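Rutinosidase (Aspergillus niger, PDB 6I1A) cleaves the glycosidic bond of rutinosides as a secreted family 5 glycoside hydrolase, and may also act on beta-1,3-glucans as an exo-glucanase. Local coordinates at residues A[97-102]-A[112-117]; A[134-139]-A[169-174]; A[29-34]-A[69-74]; A[50-55]-A[106-111]. All blocks are in the same frame, centred on the assembly; numbering follows the deposited sequence.

Contact 1 of 4, residues A[97-102]-A[112-117]; sequences YAAWID and NQTAYL. With NAG (2-acetamido-2-deoxy-beta-D-glucopyranose), chain C.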
loop_
_atom_site.group_PDB
_atom_site.type_symbol
_atom_site.label_atom_id
_atom_site.label_comp_id
_atom_site.label_asym_id
_atom_site.label_seq_id
_atom_site.Cartn_x
_atom_site.Cartn_y
_atom_site.Cartn_z
ATOM N N TYR A 97 10.767 26.416 10.226
ATOM C CA TYR A 97 10.659 26.891 11.642
ATOM C C TYR A 97 11.467 28.179 11.800
ATOM O O TYR A 97 11.197 28.933 12.749
ATOM C CB TYR A 97 11.078 25.848 12.679
ATOM C CG TYR A 97 12.500 25.405 12.606
ATOM C CD1 TYR A 97 13.520 26.224 13.099
ATOM C CD2 TYR A 97 12.872 24.205 12.004
ATOM C CE1 TYR A 97 14.832 25.838 13.053
ATOM C CE2 TYR A 97 14.209 23.831 11.929
ATOM C CZ TYR A 97 15.194 24.650 12.477
ATOM O OH TYR A 97 16.517 24.298 12.369
ATOM N N ALA A 98 12.495 28.377 10.981
ATOM C CA ALA A 98 13.429 29.513 11.112
ATOM C C ALA A 98 12.736 30.811 10.742
ATOM O O ALA A 98 13.288 31.910 10.997
ATOM C CB ALA A 98 14.657 29.266 10.290
ATOM N N ALA A 99 11.564 30.797 10.111
ATOM C CA ALA A 99 10.746 31.990 9.895
ATOM C C ALA A 99 10.319 32.546 11.276
ATOM O O ALA A 99 9.975 33.754 11.378
ATOM C CB ALA A 99 9.546 31.659 9.056
ATOM N N TRP A 100 10.202 31.660 12.255
ATOM C CA TRP A 100 9.474 31.912 13.516
ATOM C C TRP A 100 10.441 32.108 14.661
ATOM O O TRP A 100 10.126 32.925 15.588
ATOM C CB TRP A 100 8.440 30.805 13.781
ATOM C CG TRP A 100 7.477 30.656 12.642
ATOM C CD1 TRP A 100 7.527 29.706 11.649
ATOM C CD2 TRP A 100 6.366 31.502 12.333
ATOM N NE1 TRP A 100 6.515 29.904 10.779
ATOM C CE2 TRP A 100 5.779 30.996 11.159
ATOM C CE3 TRP A 100 5.765 32.610 12.952
ATOM C CZ2 TRP A 100 4.648 31.593 10.596
ATOM C CZ3 TRP A 100 4.666 33.183 12.375
ATOM C CH2 TRP A 100 4.109 32.676 11.207
ATOM N N ILE A 101 11.522 31.362 14.694
ATOM C CA ILE A 101 12.542 31.433 15.777
ATOM C C ILE A 101 13.904 31.376 15.146
ATOM O O ILE A 101 14.085 30.775 14.073
ATOM C CB ILE A 101 12.366 30.335 16.805
ATOM C CG1 ILE A 101 12.752 28.952 16.313
ATOM C CG2 ILE A 101 10.979 30.421 17.448
ATOM C CD1 ILE A 101 12.882 27.909 17.473
ATOM N N ASP A 102 14.887 31.996 15.793
ATOM C CA ASP A 102 16.257 32.031 15.280
ATOM C C ASP A 102 17.133 31.261 16.243
ATOM O O ASP A 102 17.548 31.849 17.309
ATOM C CB ASP A 102 16.691 33.485 15.151
ATOM C CG ASP A 102 18.043 33.646 14.564
ATOM O OD1 ASP A 102 18.799 32.688 14.520
ATOM O OD2 ASP A 102 18.295 34.785 14.072
ATOM N N ASN A 112 12.971 37.923 7.014
ATOM C CA ASN A 112 11.665 38.614 6.934
ATOM C C ASN A 112 10.569 37.717 6.349
ATOM O O ASN A 112 9.563 38.266 5.849
ATOM C CB ASN A 112 11.785 39.906 6.107
ATOM C CG ASN A 112 12.361 41.058 6.874
ATOM O OD1 ASN A 112 12.285 41.101 8.088
ATOM N ND2 ASN A 112 13.008 41.957 6.167
ATOM N N GLN A 113 10.716 36.384 6.434
ATOM C CA GLN A 113 9.657 35.494 5.913
ATOM C C GLN A 113 8.275 35.927 6.370
ATOM O O GLN A 113 7.329 35.921 5.554
ATOM C CB GLN A 113 9.914 34.066 6.360
ATOM C CG GLN A 113 11.133 33.425 5.740
ATOM C CD GLN A 113 12.351 33.421 6.634
ATOM O OE1 GLN A 113 12.607 34.423 7.302
ATOM N NE2 GLN A 113 13.070 32.300 6.713
ATOM N N THR A 114 8.037 36.183 7.664
ATOM C CA THR A 114 6.657 36.386 8.165
ATOM C C THR A 114 6.124 37.748 7.667
ATOM O O THR A 114 4.915 37.927 7.634
ATOM C CB THR A 114 6.567 36.264 9.697
ATOM O OG1 THR A 114 7.411 37.254 10.291
ATOM C CG2 THR A 114 6.909 34.865 10.170
ATOM N N ALA A 115 6.992 38.685 7.324
ATOM C CA ALA A 115 6.522 39.951 6.730
ATOM C C ALA A 115 5.939 39.670 5.343
ATOM O O ALA A 115 4.875 40.223 5.000
ATOM C CB ALA A 115 7.648 40.952 6.625
ATOM N N TYR A 116 6.603 38.847 4.565
ATOM C CA TYR A 116 6.070 38.486 3.222
ATOM C C TYR A 116 4.810 37.655 3.364
ATOM O O TYR A 116 3.861 37.807 2.578
ATOM C CB TYR A 116 7.156 37.803 2.399
ATOM C CG TYR A 116 8.293 38.711 2.020
ATOM C CD1 TYR A 116 8.086 39.734 1.104
ATOM C CD2 TYR A 116 9.534 38.566 2.590
ATOM C CE1 TYR A 116 9.110 40.604 0.771
ATOM C CE2 TYR A 116 10.569 39.432 2.257
ATOM C CZ TYR A 116 10.345 40.458 1.351
ATOM O OH TYR A 116 11.337 41.357 1.015
ATOM N N LEU A 117 4.798 36.735 4.331
ATOM C CA LEU A 117 3.613 35.912 4.603
ATOM C C LEU A 117 2.429 36.840 4.921
ATOM O O LEU A 117 1.308 36.652 4.391
ATOM C CB LEU A 117 3.922 34.948 5.765
ATOM C CG LEU A 117 2.984 33.737 5.779
ATOM C CD1 LEU A 117 3.572 32.617 6.666
ATOM C CD2 LEU A 117 1.610 34.114 6.238
HETATM C C1 NAG C . 13.498 43.101 6.877
HETATM C C2 NAG C . 14.819 43.494 6.252
HETATM C C3 NAG C . 15.164 44.914 6.773
HETATM C C4 NAG C . 14.031 45.933 6.625
HETATM C C5 NAG C . 12.734 45.406 7.263
HETATM C C6 NAG C . 11.549 46.404 7.178
HETATM C C7 NAG C . 16.667 41.903 6.097
HETATM C C8 NAG C . 17.604 41.047 6.902
HETATM N N2 NAG C . 15.801 42.586 6.804
HETATM O O3 NAG C . 16.326 45.377 6.091
HETATM O O4 NAG C . 14.417 47.125 7.331
HETATM O O5 NAG C . 12.483 44.125 6.624
HETATM O O6 NAG C . 11.279 46.716 5.804
HETATM O O7 NAG C . 16.673 42.013 4.897
HETATM O O HOH W 1 10.288 35.791 9.558
#
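Ala-99, the last residue of the short 3-10 segment 97-99, and Trp-100 just after it pack against the first turn of helix 113-128, the helix that follows strand 90-95 in the TIM barrel. Asn-112 holds the N-cap position with its side chain turned away from this packing; its ND2 carries an N-linked glycan, bonded to C1 of the NAG. The next residue, Gln-113, brings its CB to 3.6 Å from Ala-99 CB. Its chain then bends (chi2 100°), which brings the amide back over the loop backbone, with CD 3.9 Å from Ala-99 CA. There the amide is held at both ends, OE1 by Gly-111 N and NE2 by Tyr-109 O. Thr-114 CG2 stands over one face of the Trp-100 indole, 3.6 Å from the centroid of its six-membered ring and 13° off the normal, a CH-pi contact; Ala-99 CB lies over the same face. The backbone N of Thr-114 reaches the loop through water 1, which it donates to at 3.0 Å, while that water donates to Ala-99 O at 2.7 Å. One turn further on, Leu-117 CD1 touches Trp-100 CZ2 at 4.2 Å. The indole is fixed from elsewhere as well: NE1 is hydrogen-bonded to Thr-95 OG1, and Phe-177 meets the ring edge-to-face. With no direct hydrogen bond between the two segments, cohesion comes mainly from apolar contacts, among them one threonine methyl on the indole face, and from one bridging water.

Contact 2 of 4, residues A[134-139]-A[169-174]; sequences IDTHSL and QVIDQV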
loop_
_atom_site.group_PDB
_atom_site.type_symbol
_atom_site.label_atom_id
_atom_site.label_comp_id
_atom_site.label_asym_id
_atom_site.label_seq_id
_atom_site.Cartn_x
_atom_site.Cartn_y
_atom_site.Cartn_z
ATOM N N ILE A 134 -1.360 27.989 7.954
ATOM C CA ILE A 134 0.051 28.237 8.226
ATOM C C ILE A 134 0.680 26.907 8.671
ATOM O O ILE A 134 0.248 26.339 9.704
ATOM C CB ILE A 134 0.305 29.357 9.255
ATOM C CG1 ILE A 134 -0.305 30.682 8.801
ATOM C CG2 ILE A 134 1.797 29.456 9.525
ATOM C CD1 ILE A 134 -0.240 31.754 9.876
ATOM N N ASP A 135 1.605 26.377 7.881
ATOM C CA ASP A 135 2.236 25.082 8.133
ATOM C C ASP A 135 3.684 25.286 8.560
ATOM O O ASP A 135 4.481 25.883 7.807
ATOM C CB ASP A 135 2.104 24.287 6.826
ATOM C CG ASP A 135 3.112 23.183 6.637
ATOM O OD1 ASP A 135 3.530 22.496 7.583
ATOM O OD2 ASP A 135 3.411 22.954 5.421
ATOM N N THR A 136 4.058 24.776 9.731
ATOM C CA THR A 136 5.461 24.706 10.146
ATOM C C THR A 136 6.055 23.422 9.565
ATOM O O THR A 136 5.929 22.352 10.205
ATOM C CB THR A 136 5.619 24.881 11.662
ATOM O OG1 THR A 136 4.825 23.920 12.326
ATOM C CG2 THR A 136 5.127 26.250 12.059
ATOM N N HIS A 137 6.579 23.529 8.335
ATOM C CA HIS A 137 6.940 22.367 7.520
ATOM C C HIS A 137 8.113 21.601 8.103
ATOM O O HIS A 137 8.144 20.357 8.026
ATOM C CB HIS A 137 7.256 22.889 6.110
ATOM C CG HIS A 137 6.877 21.982 4.989
ATOM N ND1 HIS A 137 5.582 21.622 4.787
ATOM C CD2 HIS A 137 7.603 21.551 3.915
ATOM C CE1 HIS A 137 5.534 20.922 3.669
ATOM N NE2 HIS A 137 6.730 20.860 3.108
ATOM N N SER A 138 9.040 22.332 8.728
ATOM C CA SER A 138 10.159 21.763 9.492
ATOM C C SER A 138 10.006 22.128 10.968
ATOM O O SER A 138 9.415 23.169 11.271
ATOM C CB SER A 138 11.502 22.264 8.983
ATOM O OG SER A 138 11.480 23.657 8.711
ATOM N N LEU A 139 10.613 21.319 11.814
ATOM C CA LEU A 139 10.735 21.659 13.268
ATOM C C LEU A 139 12.178 21.402 13.670
ATOM O O LEU A 139 12.909 20.639 13.044
ATOM C CB LEU A 139 9.799 20.817 14.128
ATOM C CG LEU A 139 8.307 21.044 13.905
ATOM C CD1 LEU A 139 7.494 20.038 14.707
ATOM C CD2 LEU A 139 7.920 22.492 14.238
ATOM N N GLN A 169 7.927 26.804 21.228
ATOM C CA GLN A 169 8.229 28.244 21.033
ATOM C C GLN A 169 7.824 28.701 19.641
ATOM O O GLN A 169 7.220 29.792 19.453
ATOM C CB GLN A 169 9.703 28.538 21.332
ATOM C CG GLN A 169 10.019 28.411 22.817
ATOM C CD GLN A 169 11.437 28.821 23.104
ATOM O OE1 GLN A 169 11.971 29.708 22.481
ATOM N NE2 GLN A 169 12.014 28.162 24.085
ATOM N N VAL A 170 8.069 27.858 18.642
ATOM C CA VAL A 170 7.651 28.197 17.244
ATOM C C VAL A 170 6.142 28.334 17.206
ATOM O O VAL A 170 5.605 29.313 16.626
ATOM C CB VAL A 170 8.122 27.065 16.310
ATOM C CG1 VAL A 170 7.419 27.135 14.935
ATOM C CG2 VAL A 170 9.632 27.075 16.143
ATOM N N ILE A 171 5.431 27.391 17.794
ATOM C CA ILE A 171 3.970 27.401 17.795
ATOM C C ILE A 171 3.459 28.622 18.528
ATOM O O ILE A 171 2.479 29.238 18.060
ATOM C CB ILE A 171 3.421 26.098 18.348
ATOM C CG1 ILE A 171 3.740 24.894 17.451
ATOM C CG2 ILE A 171 1.952 26.228 18.669
ATOM C CD1 ILE A 171 3.669 25.070 15.983
ATOM N N ASP A 172 4.087 29.028 19.629
ATOM C CA ASP A 172 3.658 30.269 20.288
ATOM C C ASP A 172 3.764 31.453 19.332
ATOM O O ASP A 172 2.880 32.377 19.360
ATOM C CB ASP A 172 4.507 30.565 21.519
ATOM C CG ASP A 172 4.157 29.708 22.733
ATOM O OD1 ASP A 172 3.063 29.137 22.773
ATOM O OD2 ASP A 172 5.015 29.627 23.665
ATOM N N GLN A 173 4.806 31.523 18.520
ATOM C CA GLN A 173 4.968 32.636 17.546
ATOM C C GLN A 173 3.872 32.571 16.501
ATOM O O GLN A 173 3.346 33.642 16.115
ATOM C CB GLN A 173 6.353 32.617 16.909
ATOM C CG GLN A 173 7.463 32.894 17.885
ATOM C CD GLN A 173 7.329 34.276 18.478
ATOM O OE1 GLN A 173 7.120 35.271 17.769
ATOM N NE2 GLN A 173 7.525 34.317 19.786
ATOM N N VAL A 174 3.510 31.388 16.042
ATOM C CA VAL A 174 2.438 31.269 15.015
ATOM C C VAL A 174 1.107 31.703 15.632
ATOM O O VAL A 174 0.338 32.453 15.005
ATOM C CB VAL A 174 2.359 29.860 14.416
ATOM C CG1 VAL A 174 1.209 29.786 13.422
ATOM C CG2 VAL A 174 3.691 29.508 13.763
#
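Thr-136, at the end of strand 131-136, presses its methyl group into helix 161-179. The two form a beta-alpha unit of the TIM barrel; over residues 134-136 and 169-174 the axes run nearly antiparallel (167°), 10.3 Å apart at closest approach. In the tight part, Thr-136 CG2 meets Val-170 CG1 tip to tip at 3.8 Å and lies 3.9 Å from Val-174 CG2, against two successive turns of the helix. With chi1 at 55°, the Thr-136 hydroxyl is turned aside from the valines and makes a weak hydrogen bond with Glu-190 O; the Ile-171 side chain crosses that of Thr-136 at about a right angle, CD1 4.0 Å from OG1. Two residues earlier on the strand, Ile-134 CG2 reaches Val-174 CG1 at 4.0 Å. On the other flank of the helix, Gln-169 and Gln-173 extend into solvent, and Asp-172 turns to a salt bridge with Arg-229. Leu-139 comes only loosely near 169-174; it rests on Ser-167 earlier in the helix, and on Tyr-222 and Trp-157. Asp-135, whose side chain leaves the strand away from the helix, accepts at the syn side of OD2 from ND1 of His-137, just past the strand end, at 2.6 Å, with OD2 28° out of the imidazole plane.

Contact 3 of 4, residues A[29-34]-A[69-74]; sequences GWLEQE and HRYATL. Unlike the reference sequence in segment 69-74: Leu-74 (reference Trp).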
loop_
_atom_site.group_PDB
_atom_site.type_symbol
_atom_site.label_atom_id
_atom_site.label_comp_id
_atom_site.label_asym_id
_atom_site.label_seq_id
_atom_site.Cartn_x
_atom_site.Cartn_y
_atom_site.Cartn_z
ATOM N N GLY A 29 7.829 26.062 -2.070
ATOM C CA GLY A 29 9.033 26.515 -2.743
ATOM C C GLY A 29 9.250 27.994 -2.613
ATOM O O GLY A 29 10.110 28.538 -3.316
ATOM N N TRP A 30 8.543 28.636 -1.701
ATOM C CA TRP A 30 8.540 30.120 -1.540
ATOM C C TRP A 30 9.295 30.474 -0.261
ATOM O O TRP A 30 10.399 31.064 -0.337
ATOM C CB TRP A 30 7.134 30.650 -1.553
ATOM C CG TRP A 30 7.008 32.118 -1.272
ATOM C CD1 TRP A 30 7.836 33.143 -1.686
ATOM C CD2 TRP A 30 5.950 32.749 -0.543
ATOM N NE1 TRP A 30 7.362 34.352 -1.245
ATOM C CE2 TRP A 30 6.197 34.145 -0.534
ATOM C CE3 TRP A 30 4.822 32.280 0.126
ATOM C CZ2 TRP A 30 5.319 35.027 0.089
ATOM C CZ3 TRP A 30 4.005 33.164 0.761
ATOM C CH2 TRP A 30 4.219 34.524 0.728
ATOM N N LEU A 31 8.747 30.075 0.874
ATOM C CA LEU A 31 9.379 30.286 2.194
ATOM C C LEU A 31 10.155 29.050 2.671
ATOM O O LEU A 31 10.858 29.151 3.681
ATOM C CB LEU A 31 8.318 30.728 3.207
ATOM C CG LEU A 31 7.503 31.937 2.776
ATOM C CD1 LEU A 31 6.467 32.332 3.831
ATOM C CD2 LEU A 31 8.420 33.138 2.440
ATOM N N GLU A 32 10.076 27.939 1.955
ATOM C CA GLU A 32 10.918 26.761 2.161
ATOM C C GLU A 32 11.400 26.301 0.786
ATOM O O GLU A 32 10.548 26.355 -0.152
ATOM C CB GLU A 32 10.136 25.665 2.897
ATOM C CG GLU A 32 8.796 25.233 2.282
ATOM C CD GLU A 32 8.838 24.216 1.170
ATOM O OE1 GLU A 32 8.003 24.312 0.276
ATOM O OE2 GLU A 32 9.659 23.263 1.269
ATOM N N GLN A 33 12.620 25.848 0.688
ATOM C CA GLN A 33 13.231 25.640 -0.668
ATOM C C GLN A 33 13.426 24.142 -0.889
ATOM O O GLN A 33 13.833 23.418 0.030
ATOM C CB GLN A 33 14.589 26.357 -0.770
ATOM C CG GLN A 33 14.544 27.808 -0.295
ATOM C CD GLN A 33 13.457 28.611 -0.932
ATOM O OE1 GLN A 33 13.097 28.472 -2.125
ATOM N NE2 GLN A 33 12.876 29.531 -0.166
ATOM N N GLU A 34 13.198 23.705 -2.156
ATOM C CA GLU A 34 13.433 22.313 -2.542
ATOM C C GLU A 34 13.997 22.281 -3.982
ATOM O O GLU A 34 13.525 23.040 -4.798
ATOM C CB GLU A 34 12.120 21.514 -2.524
ATOM C CG GLU A 34 11.418 21.549 -1.160
ATOM C CD GLU A 34 10.067 20.847 -1.147
ATOM O OE1 GLU A 34 9.944 19.821 -1.889
ATOM O OE2 GLU A 34 9.160 21.340 -0.489
ATOM N N HIS A 69 15.454 37.875 -1.691
ATOM C CA HIS A 69 15.048 38.247 -3.065
ATOM C C HIS A 69 13.958 37.274 -3.549
ATOM O O HIS A 69 12.950 37.710 -4.123
ATOM C CB HIS A 69 16.266 38.261 -4.001
ATOM C CG HIS A 69 15.865 38.533 -5.405
ATOM N ND1 HIS A 69 15.514 39.802 -5.821
ATOM C CD2 HIS A 69 15.657 37.701 -6.449
ATOM C CE1 HIS A 69 15.200 39.760 -7.107
ATOM N NE2 HIS A 69 15.260 38.499 -7.517
ATOM N N ARG A 70 14.144 35.973 -3.325
ATOM C CA ARG A 70 13.112 34.985 -3.706
ATOM C C ARG A 70 11.821 35.230 -2.939
ATOM O O ARG A 70 10.719 35.126 -3.538
ATOM C CB ARG A 70 13.652 33.581 -3.465
ATOM C CG ARG A 70 12.703 32.473 -3.949
ATOM C CD ARG A 70 13.364 31.126 -4.008
ATOM N NE ARG A 70 12.496 30.036 -4.390
ATOM C CZ ARG A 70 12.221 29.646 -5.646
ATOM N NH1 ARG A 70 12.733 30.338 -6.667
ATOM N NH2 ARG A 70 11.414 28.630 -5.871
ATOM N N TYR A 71 11.902 35.461 -1.628
ATOM C CA TYR A 71 10.674 35.771 -0.844
ATOM C C TYR A 71 9.881 36.924 -1.475
ATOM O O TYR A 71 8.661 36.943 -1.564
ATOM C CB TYR A 71 10.962 36.102 0.625
ATOM C CG TYR A 71 11.793 35.085 1.384
ATOM C CD1 TYR A 71 11.735 33.731 1.081
ATOM C CD2 TYR A 71 12.494 35.449 2.507
ATOM C CE1 TYR A 71 12.504 32.788 1.730
ATOM C CE2 TYR A 71 13.205 34.517 3.225
ATOM C CZ TYR A 71 13.192 33.170 2.876
ATOM O OH TYR A 71 13.927 32.254 3.584
ATOM N N ALA A 72 10.621 37.972 -1.850
ATOM C CA ALA A 72 9.988 39.186 -2.388
ATOM C C ALA A 72 9.449 38.999 -3.802
ATOM O O ALA A 72 8.531 39.768 -4.149
ATOM C CB ALA A 72 11.057 40.270 -2.341
ATOM N N THR A 73 9.921 38.053 -4.579
ATOM C CA THR A 73 9.599 37.990 -6.014
ATOM C C THR A 73 8.848 36.744 -6.460
ATOM O O THR A 73 8.105 36.852 -7.443
ATOM C CB THR A 73 10.860 38.140 -6.838
ATOM O OG1 THR A 73 11.757 37.078 -6.542
ATOM C CG2 THR A 73 11.483 39.508 -6.655
ATOM N N LEU A 74 8.971 35.603 -5.806
ATOM C CA LEU A 74 8.392 34.360 -6.386
ATOM C C LEU A 74 6.868 34.394 -6.324
ATOM O O LEU A 74 6.201 34.002 -7.297
ATOM C CB LEU A 74 8.908 33.135 -5.638
ATOM C CG LEU A 74 8.441 31.791 -6.208
ATOM C CD1 LEU A 74 9.170 31.428 -7.515
ATOM C CD2 LEU A 74 8.633 30.654 -5.226
HETATM O O HOH W 2 13.493 29.618 2.856
#
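The edge of the Trp-30 indole is turned to helix 63-73, where NE1 donates to Tyr-71 O at 2.9 Å in an almost straight bond (175°) lying in the ring plane. One face of that indole carries Leu-31 CD2 over its centre; the same methyl lies 3.6 Å from Tyr-71 CD1, between the two aromatics. At the edge of the Tyr-71 ring sit Trp-30 O and Gln-33 NE2, and its OH donates to water 2, which also joins Leu-31 O and Gln-33 NE2. The Arg-70 guanidinium has Leu-74 CD2 over one face, and side-on it gives both NE (3.0 Å) and NH2 (2.9 Å) to Gly-29 O. An extended chain carries the group to the loop. Gln-33 OE1 takes a second, weak bond from Arg-70 NE at 2.8 Å, its amide nearly perpendicular to the guanidinium, while Gln-33 NE2 donates to Trp-30 O at 2.9 Å. Further along the same loop, Asp-38 makes a salt bridge with Arg-70 NH1, and Phe-41 of helix 39-45 adds a cation-pi contact. Gly-29 O, gripped by a helix arginine, and Tyr-71 O, held by a loop tryptophan, fasten the loop that follows strand 22-26 of the TIM barrel, on the strands' C-terminal side.

Contact 4 of 4, residues A[50-55]-A[106-111]; sequences SDEWGL and SQLYSG. With EDO (1,2-ethanediol), chain N.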
loop_
_atom_site.group_PDB
_atom_site.type_symbol
_atom_site.label_atom_id
_atom_site.label_comp_id
_atom_site.label_asym_id
_atom_site.label_seq_id
_atom_site.Cartn_x
_atom_site.Cartn_y
_atom_site.Cartn_z
ATOM N N SER A 50 21.712 18.842 -1.294
ATOM C CA SER A 50 20.430 18.117 -1.398
ATOM C C SER A 50 19.302 18.905 -0.758
ATOM O O SER A 50 18.147 18.623 -1.092
ATOM C CB SER A 50 20.496 16.768 -0.814
ATOM O OG SER A 50 20.747 16.837 0.594
ATOM N N ASP A 51 19.607 19.888 0.101
ATOM C CA ASP A 51 18.613 20.490 1.028
ATOM C C ASP A 51 18.826 21.993 1.152
ATOM O O ASP A 51 19.884 22.523 0.770
ATOM C CB ASP A 51 18.678 19.778 2.368
ATOM C CG ASP A 51 20.038 19.707 3.043
ATOM O OD1 ASP A 51 21.045 20.313 2.480
ATOM O OD2 ASP A 51 20.137 19.046 4.125
ATOM N N GLU A 52 17.804 22.684 1.627
ATOM C CA GLU A 52 17.851 24.120 1.882
ATOM C C GLU A 52 19.001 24.385 2.872
ATOM O O GLU A 52 19.720 25.410 2.690
ATOM C CB GLU A 52 16.505 24.625 2.420
ATOM C CG GLU A 52 16.524 26.105 2.753
ATOM C CD GLU A 52 15.224 26.703 3.228
ATOM O OE1 GLU A 52 14.165 26.073 3.077
ATOM O OE2 GLU A 52 15.320 27.869 3.722
ATOM N N TRP A 53 19.110 23.573 3.896
ATOM C CA TRP A 53 20.197 23.670 4.922
ATOM C C TRP A 53 21.553 23.820 4.234
ATOM O O TRP A 53 22.290 24.793 4.473
ATOM C CB TRP A 53 20.130 22.440 5.815
ATOM C CG TRP A 53 21.118 22.435 6.943
ATOM C CD1 TRP A 53 22.453 22.176 6.861
ATOM C CD2 TRP A 53 20.820 22.528 8.360
ATOM N NE1 TRP A 53 23.017 22.152 8.123
ATOM C CE2 TRP A 53 22.045 22.360 9.052
ATOM C CE3 TRP A 53 19.660 22.775 9.095
ATOM C CZ2 TRP A 53 22.119 22.445 10.448
ATOM C CZ3 TRP A 53 19.728 22.798 10.470
ATOM C CH2 TRP A 53 20.941 22.646 11.124
ATOM N N GLY A 54 21.882 22.905 3.335
ATOM C CA GLY A 54 23.196 22.916 2.653
ATOM C C GLY A 54 23.281 24.032 1.632
ATOM O O GLY A 54 24.393 24.558 1.418
ATOM N N LEU A 55 22.209 24.387 0.940
ATOM C CA LEU A 55 22.202 25.582 0.048
ATOM C C LEU A 55 22.586 26.830 0.844
ATOM O O LEU A 55 23.447 27.644 0.394
ATOM C CB LEU A 55 20.831 25.718 -0.606
ATOM C CG LEU A 55 20.623 26.951 -1.465
ATOM C CD1 LEU A 55 19.711 26.607 -2.652
ATOM C CD2 LEU A 55 20.075 28.108 -0.682
ATOM N N SER A 106 21.045 26.422 14.148
ATOM C CA SER A 106 20.352 26.138 12.864
ATOM C C SER A 106 21.019 26.862 11.689
ATOM O O SER A 106 21.263 28.071 11.797
ATOM C CB SER A 106 18.897 26.514 12.941
ATOM O OG SER A 106 18.271 26.333 11.680
ATOM N N GLN A 107 21.293 26.119 10.615
ATOM C CA GLN A 107 21.824 26.688 9.352
ATOM C C GLN A 107 20.709 27.227 8.482
ATOM O O GLN A 107 21.015 27.867 7.437
ATOM C CB GLN A 107 22.579 25.657 8.541
ATOM C CG GLN A 107 24.052 25.817 8.433
ATOM C CD GLN A 107 24.593 27.069 7.782
ATOM O OE1 GLN A 107 23.918 28.001 7.256
ATOM N NE2 GLN A 107 25.892 27.076 7.857
ATOM N N LEU A 108 19.428 27.013 8.839
ATOM C CA LEU A 108 18.353 27.633 8.065
ATOM C C LEU A 108 18.333 29.138 8.303
ATOM O O LEU A 108 18.616 29.559 9.453
ATOM C CB LEU A 108 17.007 26.994 8.404
ATOM C CG LEU A 108 16.909 25.498 8.090
ATOM C CD1 LEU A 108 15.582 24.963 8.594
ATOM C CD2 LEU A 108 17.111 25.223 6.620
ATOM N N TYR A 109 17.957 29.894 7.295
ATOM C CA TYR A 109 17.968 31.358 7.367
ATOM C C TYR A 109 16.722 31.870 8.103
ATOM O O TYR A 109 15.582 31.490 7.802
ATOM C CB TYR A 109 17.987 31.948 5.952
ATOM C CG TYR A 109 17.837 33.441 5.901
ATOM C CD1 TYR A 109 18.830 34.269 6.439
ATOM C CD2 TYR A 109 16.744 34.027 5.307
ATOM C CE1 TYR A 109 18.681 35.640 6.403
ATOM C CE2 TYR A 109 16.606 35.406 5.232
ATOM C CZ TYR A 109 17.593 36.206 5.779
ATOM O OH TYR A 109 17.414 37.569 5.721
ATOM N N SER A 110 16.952 32.766 9.094
ATOM C CA SER A 110 15.915 33.533 9.796
ATOM C C SER A 110 15.928 34.981 9.288
ATOM O O SER A 110 16.937 35.693 9.559
ATOM C CB SER A 110 16.136 33.531 11.287
ATOM O OG SER A 110 15.903 32.253 11.857
ATOM N N GLY A 111 14.898 35.408 8.597
ATOM C CA GLY A 111 14.811 36.784 8.069
ATOM C C GLY A 111 13.419 37.332 8.117
ATOM O O GLY A 111 12.727 37.139 9.113
HETATM C C1 EDO N . 12.747 35.262 12.125
HETATM O O1 EDO N . 13.666 36.227 11.668
HETATM C C2 EDO N . 13.038 34.708 13.432
HETATM O O2 EDO N . 12.828 35.721 14.395
HETATM O O HOH W 3 14.459 29.277 6.455
HETATM O O HOH W 4 17.659 28.635 4.755
#
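Glu-52 OE2 receives two waters that tie it to the backbone of Tyr-109. Water 4 donates to OE2 at 2.7 Å and accepts from Tyr-109 N at 2.9 Å; water 3 donates to OE2, at a longer 3.2 Å, and to Tyr-109 O. The other carboxylate oxygen, OE1, accepts from Gln-33 N, so the acid links the start of helix 52-59 to two loops, those after strands 22-26 and 90-95. With CG anti to the backbone N (chi1 178°) and the chain extended beyond it, the side chain passes at about a right angle to Leu-108, whose CD2 lies 4.0 Å from Glu-52 CG and also against the backbone of Trp-53. Trp-53 supplies most of the apolar contact. Gln-107 CB sits over one face of the indole, 3.5 Å from the centroid of the five-membered ring and 14° off its normal, while its amide end leads away. Leu-108 CG approaches the six-membered ring at CE3, 4.0 Å away, and His-154 meets the indole edge-to-face. Ser-106 OG accepts from Leu-108 N at 3.1 Å, forming an ST turn, and is also hydrogen-bonded to Tyr-97 OH. Asp-51 OD1 accepts from Gly-54 N, approached from above the carboxylate plane. This aspartate is the N-cap of helix 52-59, and the capped helix start packs on the long loop between strand 90-95 and helix 113-128, an elaboration of the C-terminal side of the TIM barrel.

Along the chain, contact 3 and contact 4 interlock, as do contact 4 and contact 1, whereas contact 2 follows separately. All four lie on the TIM barrel or the loops around it. Contacts 1 and 2 have centres about 9 Å apart: the loop of 97-102 packs between helices 113-128 and 161-179, and Tyr-97 N meets Ser-138 OG. Contact 4 lies about 13 Å from contact 1 and about 12 Å from contact 3 between centres, sharing the loop after strand 90-95 with the former and touching the latter at Tyr-71. Contacts 2 and 3, about 18 Å apart, barely touch. The set connects loops following three barrel strands, 22-26, 90-95 and 131-136, with the helices around them.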